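Local coordinates for protein 4-aminobutyrate transaminase (Acinetobacter baumannii, PDB 6WOP) that probably catalyses the pyridoxal 5'-phosphate-dependent transfer of the amino group of 4-aminobutyrate to 2-oxoglutarate, as a class-III aminotransferase, at residues Thr77-Gln80 / Ser86-Ala89; Thr146-Gly151 / Gly161-Gly166; Gly329-Ala334 / Glu402-Gly407. All coordinates share one frame; numbering follows the deposited sequence.

Interaction 1 (Thr77-Gln80 / Ser86-Ala89); sequences TAYQ and SYVA
Tyr87, in the first turn of helix 85-97, lays its ring face to face on that of Tyr79. The centroids are 3.7 Å apart and the planes only 9° from parallel, which defines a stack with modest offset. The overlap is displaced toward the ring rims: Tyr79 CE1 lies 3.5 Å from Tyr87 CG, and Tyr79 CD1 is equally close to Tyr87 CD2. Although the rings are nearly parallel, the two side chains cross at about a right angle, so the hydroxyls do not lie one over the other. Tyr87 holds CG opposite its own backbone N (chi1 -179°), which carries the ring off the helix toward the loop. Its OH is bonded to Phe108 N, and the Phe108 ring meets it edge-to-face, two contacts that limit how the phenol can turn. At the next position, Val88 brings only CG2 near, 4.0 Å from Tyr79 OH, a loose van der Waals contact of a methyl with the phenol oxygen. Tyr79 also meets Tyr84 edge-to-face and packs on Lys12 of the second subunit. The stack thus joins the loop between helices 61-71 and 85-97 to the start of the latter, beside strand 104-109, while Ser86 and Ala89 rest against helix 303-318.

Interaction 2 (Thr146-Gly151 / Gly161-Gly166); sequences TMAMTG and GVMPAG
Ala148 and Met163 meet through their beta carbons, Ala148 CB to Met163 CB 3.8 Å, where the two backbones also come closest, with CA atoms 5.7 Å apart. The contact packs the loop leading into edge strand 167-170 against helix 144-149, and everything that touches across it is apolar packing. Pro164 adds its ring carbon CD at 4.0 Å from Ala148 CB, so the small methyl is met by two consecutive loop residues. Met163 bends at chi2 (-72°), which turns its sulfur back along the helix: SD lies 4.1 Å from Met147 CB and 3.9 Å from Ala148 N. Beyond the pair, Met163 also touches Phe144 and Pro164 touches Met145.

No hydrogen bond crosses between the segments. Within 146-151, Thr146 O accepts from Thr150 N at 2.9 Å and from Thr150 OG1 at 2.8 Å, the donors arriving from opposite faces of the carbonyl plane. Thr150, the first residue to leave helical geometry, therefore closes the helix through both backbone and side chain. The loop has its own bond, Val162 O accepting from Arg124 NH1 of the second subunit.

Other subunits meet the contact here: Met147 packs on Lys121 of the second, and Ala165 on Met163 of the third. The direct contact thus rests on van der Waals packing, while hydrogen bonds to other residues hold each segment.

Interaction 3 (Gly329-Ala334 / Glu402-Gly407); sequences GAELVA and EQFRQG
Glu331 and Arg405 face each other across two neighbouring, nearly parallel helices of the small C-terminal domain of this fold type I aminotransferase, whose short segments run 11.2 Å apart and cross at -22°. Arg405 NE donates to Glu331 OE1 at 2.9 Å, forming a salt bridge. The oxygen uses its syn lone pair and lies close to the guanidinium plane, yet the N-H...O angle of 132° makes the bond distinctly bent. It is also one-pronged: the nearest terminal nitrogen, Arg405 NH2, stays 4.1 Å from Glu331 OE2, and the two flat groups are inclined to one another.

Inside this pair, Phe404 supplies the apolar part. Its CZ lies 3.8 Å from Leu332 CB, and Glu331 CB comes within 4.1 Å of Phe404 CE2. Glu331 OE2 lies at the ring's edge, in its plane, 4.0 Å from Phe404 CD2, an approach consistent with weak electrostatic attraction to the ring hydrogens.

The side-chain shapes are consistent with this meeting. Glu331 is fully extended, with CG opposite the backbone N, and reaches straight across the gap, while Arg405 kinks at chi2 (-116°) to bring NE to its side. Farther out, Tyr395 sets its ring edge-to-face with Phe404 and also touches Leu332. Leu332 rests on Val357 of strand 356-361, whereas Gln403 and Gln406 lie on Ile45 of strand 43-46, so both helices pack against one sheet. On the arginine itself, the methylene preceding the bonded nitrogen is close too, Arg405 CD lying 3.1 Å from Glu331 OE1.

From the N terminus the three contacts follow in series, neither nesting nor crossing. Interaction 1 closes a five-residue turn leading into helix 85-97, and interaction 2 a nine-residue loop between helix 144-149 and strand 167-170, an outermost strand of the seven-stranded sheet that begins with 104-109. Both touch the second subunit, and interaction 2 the third as well, yet their centres are 32 Å apart. Interaction 3 spans much more chain: 67 residues separate its segments, and it joins helix 321-342 to helix 401-416 over the seven-stranded sheet that contains strands 43-46 and 356-361. It lies across the chain's centre from interaction 2, about 24 Å away between nearest atoms, and no other subunit touches it.

Interaction 1 (Thr77-Gln80 / Ser86-Ala89)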
loop_
_atom_site.group_PDB
_atom_site.type_symbol
_atom_site.label_atom_id
_atom_site.label_comp_id
_atom_site.label_asym_id
_atom_site.label_seq_id
_atom_site.Cartn_x
_atom_site.Cartn_y
_atom_site.Cartn_z
ATOM N N THR A 77 9.950 -10.516 33.394
ATOM C CA THR A 77 11.248 -9.846 33.307
ATOM C C THR A 77 11.469 -9.088 32.010
ATOM O O THR A 77 12.401 -8.270 31.963
ATOM C CB THR A 77 12.396 -10.868 33.435
ATOM O OG1 THR A 77 12.359 -11.794 32.334
ATOM C CG2 THR A 77 12.320 -11.647 34.766
ATOM N N ALA A 78 10.644 -9.338 30.972
ATOM C CA ALA A 78 10.909 -9.057 29.563
ATOM C C ALA A 78 12.019 -9.977 29.108
ATOM O O ALA A 78 13.188 -9.761 29.447
ATOM C CB ALA A 78 11.276 -7.585 29.305
ATOM N N TYR A 79 11.643 -11.069 28.430
ATOM C CA TYR A 79 12.634 -12.076 28.064
ATOM C C TYR A 79 13.827 -11.457 27.320
ATOM O O TYR A 79 14.968 -11.889 27.499
ATOM C CB TYR A 79 11.960 -13.133 27.218
ATOM C CG TYR A 79 12.905 -14.210 26.664
ATOM C CD1 TYR A 79 13.258 -15.322 27.429
ATOM C CD2 TYR A 79 13.387 -14.114 25.370
ATOM C CE1 TYR A 79 14.108 -16.308 26.923
ATOM C CE2 TYR A 79 14.255 -15.108 24.819
ATOM C CZ TYR A 79 14.600 -16.187 25.632
ATOM O OH TYR A 79 15.444 -17.152 25.139
ATOM N N GLN A 80 13.590 -10.432 26.490
ATOM C CA GLN A 80 14.719 -9.875 25.760
ATOM C C GLN A 80 15.647 -9.083 26.669
ATOM O O GLN A 80 16.784 -8.803 26.250
ATOM C CB GLN A 80 14.212 -9.017 24.572
ATOM C CG GLN A 80 13.523 -7.795 25.007
ATOM C CD GLN A 80 12.784 -7.124 23.855
ATOM O OE1 GLN A 80 11.969 -7.762 23.146
ATOM N NE2 GLN A 80 13.075 -5.827 23.655
ATOM N N SER A 86 12.633 -21.521 31.571
ATOM C CA SER A 86 11.411 -22.237 31.190
ATOM C C SER A 86 11.016 -21.954 29.732
ATOM O O SER A 86 10.350 -22.778 29.083
ATOM C CB SER A 86 10.254 -21.824 32.091
ATOM O OG SER A 86 10.173 -20.377 32.091
ATOM N N TYR A 87 11.366 -20.795 29.232
ATOM C CA TYR A 87 11.118 -20.408 27.828
ATOM C C TYR A 87 11.955 -21.271 26.857
ATOM O O TYR A 87 11.478 -21.831 25.943
ATOM C CB TYR A 87 11.509 -18.949 27.656
ATOM C CG TYR A 87 11.329 -18.293 26.289
ATOM C CD1 TYR A 87 11.991 -18.769 25.178
ATOM C CD2 TYR A 87 10.560 -17.138 26.133
ATOM C CE1 TYR A 87 11.868 -18.175 23.942
ATOM C CE2 TYR A 87 10.430 -16.530 24.895
ATOM C CZ TYR A 87 11.106 -17.046 23.786
ATOM O OH TYR A 87 10.998 -16.473 22.573
ATOM N N VAL A 88 13.221 -21.384 27.172
ATOM C CA VAL A 88 14.080 -22.232 26.362
ATOM C C VAL A 88 13.542 -23.637 26.391
ATOM O O VAL A 88 13.549 -24.324 25.390
ATOM C CB VAL A 88 15.528 -22.165 26.902
ATOM C CG1 VAL A 88 16.480 -23.172 26.164
ATOM C CG2 VAL A 88 16.068 -20.683 26.831
ATOM N N ALA A 89 13.196 -24.124 27.601
ATOM C CA ALA A 89 12.738 -25.508 27.711
ATOM C C ALA A 89 11.455 -25.699 26.904
ATOM O O ALA A 89 11.253 -26.749 26.285
ATOM C CB ALA A 89 12.525 -25.894 29.202
#

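Interaction 2 (Thr146-Gly151 / Gly161-Gly166)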
loop_
_atom_site.group_PDB
_atom_site.type_symbol
_atom_site.label_atom_id
_atom_site.label_comp_id
_atom_site.label_asym_id
_atom_site.label_seq_id
_atom_site.Cartn_x
_atom_site.Cartn_y
_atom_site.Cartn_z
ATOM N N THR A 146 -3.110 -8.931 9.835
ATOM C CA THR A 146 -3.896 -10.151 9.932
ATOM C C THR A 146 -5.363 -9.926 9.549
ATOM O O THR A 146 -6.033 -10.881 9.143
ATOM C CB THR A 146 -3.730 -10.805 11.353
ATOM O OG1 THR A 146 -4.036 -9.861 12.398
ATOM C CG2 THR A 146 -2.238 -11.192 11.548
ATOM N N MET A 147 -5.875 -8.696 9.638
ATOM C CA MET A 147 -7.219 -8.463 9.103
ATOM C C MET A 147 -7.220 -8.615 7.588
ATOM O O MET A 147 -8.192 -9.114 7.014
ATOM C CB MET A 147 -7.706 -7.021 9.419
ATOM C CG MET A 147 -8.287 -6.876 10.756
ATOM S SD MET A 147 -9.018 -5.150 10.825
ATOM C CE MET A 147 -7.600 -4.104 11.084
ATOM N N ALA A 148 -6.188 -8.101 6.926
ATOM C CA ALA A 148 -6.104 -8.261 5.469
ATOM C C ALA A 148 -6.023 -9.737 5.113
ATOM O O ALA A 148 -6.644 -10.195 4.166
ATOM C CB ALA A 148 -4.859 -7.516 4.925
ATOM N N MET A 149 -5.278 -10.509 5.889
ATOM C CA MET A 149 -5.181 -11.948 5.640
ATOM C C MET A 149 -6.504 -12.662 5.889
ATOM O O MET A 149 -6.853 -13.607 5.159
ATOM C CB MET A 149 -4.076 -12.526 6.550
ATOM C CG MET A 149 -2.713 -12.068 6.087
ATOM S SD MET A 149 -1.404 -12.504 7.344
ATOM C CE MET A 149 -1.383 -14.306 7.129
ATOM N N THR A 150 -7.224 -12.250 6.938
ATOM C CA THR A 150 -8.536 -12.801 7.253
ATOM C C THR A 150 -9.485 -12.620 6.067
ATOM O O THR A 150 -9.596 -11.507 5.522
ATOM C CB THR A 150 -9.063 -12.097 8.526
ATOM O OG1 THR A 150 -8.231 -12.548 9.631
ATOM C CG2 THR A 150 -10.566 -12.382 8.774
ATOM N N GLY A 151 -10.206 -13.714 5.713
ATOM C CA GLY A 151 -10.980 -13.750 4.477
ATOM C C GLY A 151 -12.446 -13.541 4.768
ATOM O O GLY A 151 -13.309 -14.266 4.284
ATOM N N GLY A 161 -11.135 0.655 6.599
ATOM C CA GLY A 161 -10.458 1.341 5.479
ATOM C C GLY A 161 -9.412 0.478 4.783
ATOM O O GLY A 161 -9.484 -0.754 4.749
ATOM N N VAL A 162 -8.415 1.134 4.193
ATOM C CA VAL A 162 -7.540 0.427 3.263
ATOM C C VAL A 162 -6.677 -0.589 3.994
ATOM O O VAL A 162 -6.241 -0.368 5.131
ATOM C CB VAL A 162 -6.687 1.450 2.478
ATOM C CG1 VAL A 162 -5.922 2.348 3.378
ATOM C CG2 VAL A 162 -5.681 0.727 1.531
ATOM N N MET A 163 -6.408 -1.718 3.335
ATOM C CA MET A 163 -5.665 -2.823 3.946
ATOM C C MET A 163 -4.300 -2.851 3.273
ATOM O O MET A 163 -4.169 -2.383 2.134
ATOM C CB MET A 163 -6.352 -4.185 3.734
ATOM C CG MET A 163 -7.717 -4.334 4.446
ATOM S SD MET A 163 -7.289 -4.475 6.227
ATOM C CE MET A 163 -8.269 -3.159 6.998
ATOM N N PRO A 164 -3.268 -3.399 3.924
ATOM C CA PRO A 164 -1.945 -3.411 3.282
ATOM C C PRO A 164 -1.899 -4.180 1.969
ATOM O O PRO A 164 -2.557 -5.205 1.772
ATOM C CB PRO A 164 -1.024 -4.039 4.344
ATOM C CG PRO A 164 -1.932 -4.601 5.383
ATOM C CD PRO A 164 -3.206 -3.854 5.342
ATOM N N ALA A 165 -1.062 -3.682 1.074
ATOM C CA ALA A 165 -0.878 -4.267 -0.241
ATOM C C ALA A 165 -0.243 -5.652 -0.161
ATOM O O ALA A 165 0.468 -5.973 0.798
ATOM C CB ALA A 165 0.027 -3.366 -1.081
ATOM N N GLY A 166 -0.424 -6.431 -1.246
ATOM C CA GLY A 166 0.271 -7.710 -1.414
ATOM C C GLY A 166 -0.370 -8.886 -0.688
ATOM O O GLY A 166 0.291 -9.902 -0.452
#

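Interaction 3 (Gly329-Ala334 / Glu402-Gly407)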
loop_
_atom_site.group_PDB
_atom_site.type_symbol
_atom_site.label_atom_id
_atom_site.label_comp_id
_atom_site.label_asym_id
_atom_site.label_seq_id
_atom_site.Cartn_x
_atom_site.Cartn_y
_atom_site.Cartn_z
ATOM N N GLY A 329 -15.087 -36.832 19.981
ATOM C CA GLY A 329 -15.574 -36.438 18.670
ATOM C C GLY A 329 -16.412 -37.519 18.019
ATOM O O GLY A 329 -17.431 -37.234 17.383
ATOM N N ALA A 330 -15.980 -38.774 18.134
ATOM C CA ALA A 330 -16.747 -39.842 17.531
ATOM C C ALA A 330 -18.162 -39.877 18.110
ATOM O O ALA A 330 -19.141 -40.070 17.369
ATOM C CB ALA A 330 -16.031 -41.185 17.725
ATOM N N GLU A 331 -18.287 -39.684 19.437
ATOM C CA GLU A 331 -19.576 -39.756 20.110
ATOM C C GLU A 331 -20.454 -38.575 19.738
ATOM O O GLU A 331 -21.675 -38.734 19.514
ATOM C CB GLU A 331 -19.381 -39.820 21.630
ATOM C CG GLU A 331 -20.706 -39.951 22.352
ATOM C CD GLU A 331 -20.594 -40.182 23.850
ATOM O OE1 GLU A 331 -21.669 -40.307 24.478
ATOM O OE2 GLU A 331 -19.470 -40.253 24.378
ATOM N N LEU A 332 -19.852 -37.375 19.673
ATOM C CA LEU A 332 -20.601 -36.235 19.170
ATOM C C LEU A 332 -21.032 -36.434 17.712
ATOM O O LEU A 332 -22.149 -36.045 17.342
ATOM C CB LEU A 332 -19.781 -34.952 19.329
ATOM C CG LEU A 332 -20.267 -33.706 18.552
ATOM C CD1 LEU A 332 -21.672 -33.325 18.902
ATOM C CD2 LEU A 332 -19.347 -32.497 18.847
ATOM N N VAL A 333 -20.171 -36.995 16.851
ATOM C CA VAL A 333 -20.580 -37.159 15.456
ATOM C C VAL A 333 -21.768 -38.121 15.349
ATOM O O VAL A 333 -22.737 -37.858 14.626
ATOM C CB VAL A 333 -19.381 -37.593 14.584
ATOM C CG1 VAL A 333 -19.821 -38.150 13.240
ATOM C CG2 VAL A 333 -18.485 -36.396 14.266
ATOM N N ALA A 334 -21.749 -39.230 16.102
ATOM C CA ALA A 334 -22.888 -40.142 16.051
ATOM C C ALA A 334 -24.169 -39.449 16.498
ATOM O O ALA A 334 -25.250 -39.765 15.995
ATOM C CB ALA A 334 -22.621 -41.377 16.911
ATOM N N GLU A 402 -19.855 -38.101 31.509
ATOM C CA GLU A 402 -21.269 -37.994 31.876
ATOM C C GLU A 402 -21.819 -36.587 31.675
ATOM O O GLU A 402 -22.990 -36.423 31.335
ATOM C CB GLU A 402 -21.476 -38.444 33.334
ATOM C CG GLU A 402 -20.882 -37.524 34.390
ATOM C CD GLU A 402 -19.397 -37.832 34.752
ATOM O OE1 GLU A 402 -18.692 -38.602 34.034
ATOM O OE2 GLU A 402 -18.954 -37.301 35.796
ATOM N N GLN A 403 -20.989 -35.562 31.834
ATOM C CA GLN A 403 -21.402 -34.193 31.576
ATOM C C GLN A 403 -21.442 -33.897 30.070
ATOM O O GLN A 403 -22.349 -33.208 29.584
ATOM C CB GLN A 403 -20.448 -33.235 32.274
ATOM C CG GLN A 403 -20.914 -31.795 32.225
ATOM C CD GLN A 403 -19.928 -30.813 32.875
ATOM O OE1 GLN A 403 -18.723 -30.897 32.687
ATOM N NE2 GLN A 403 -20.464 -29.855 33.580
ATOM N N PHE A 404 -20.503 -34.461 29.316
ATOM C CA PHE A 404 -20.562 -34.387 27.861
ATOM C C PHE A 404 -21.866 -34.998 27.335
ATOM O O PHE A 404 -22.546 -34.415 26.470
ATOM C CB PHE A 404 -19.341 -35.120 27.293
ATOM C CG PHE A 404 -19.218 -35.109 25.749
ATOM C CD1 PHE A 404 -18.852 -33.943 25.060
ATOM C CD2 PHE A 404 -19.303 -36.314 25.043
ATOM C CE1 PHE A 404 -18.643 -33.961 23.707
ATOM C CE2 PHE A 404 -19.092 -36.326 23.667
ATOM C CZ PHE A 404 -18.764 -35.159 23.021
ATOM N N ARG A 405 -22.249 -36.141 27.898
ATOM C CA ARG A 405 -23.471 -36.823 27.484
ATOM C C ARG A 405 -24.684 -35.936 27.745
ATOM O O ARG A 405 -25.592 -35.856 26.917
ATOM C CB ARG A 405 -23.622 -38.154 28.224
ATOM C CG ARG A 405 -22.372 -39.019 28.205
ATOM C CD ARG A 405 -22.613 -40.323 27.463
ATOM N NE ARG A 405 -21.374 -41.062 27.240
ATOM C CZ ARG A 405 -20.773 -41.808 28.161
ATOM N NH1 ARG A 405 -21.295 -41.916 29.374
ATOM N NH2 ARG A 405 -19.647 -42.446 27.869
ATOM N N GLN A 406 -24.695 -35.271 28.895
ATOM C CA GLN A 406 -25.783 -34.348 29.234
ATOM C C GLN A 406 -25.865 -33.205 28.242
ATOM O O GLN A 406 -26.963 -32.743 27.886
ATOM C CB GLN A 406 -25.557 -33.766 30.620
ATOM C CG GLN A 406 -26.719 -32.987 31.207
ATOM C CD GLN A 406 -26.393 -32.559 32.606
ATOM O OE1 GLN A 406 -25.411 -33.036 33.168
ATOM N NE2 GLN A 406 -27.154 -31.611 33.154
ATOM N N GLY A 407 -24.687 -32.709 27.844
ATOM C CA GLY A 407 -24.608 -31.665 26.834
ATOM C C GLY A 407 -25.183 -32.131 25.525
ATOM O O GLY A 407 -25.880 -31.376 24.863
#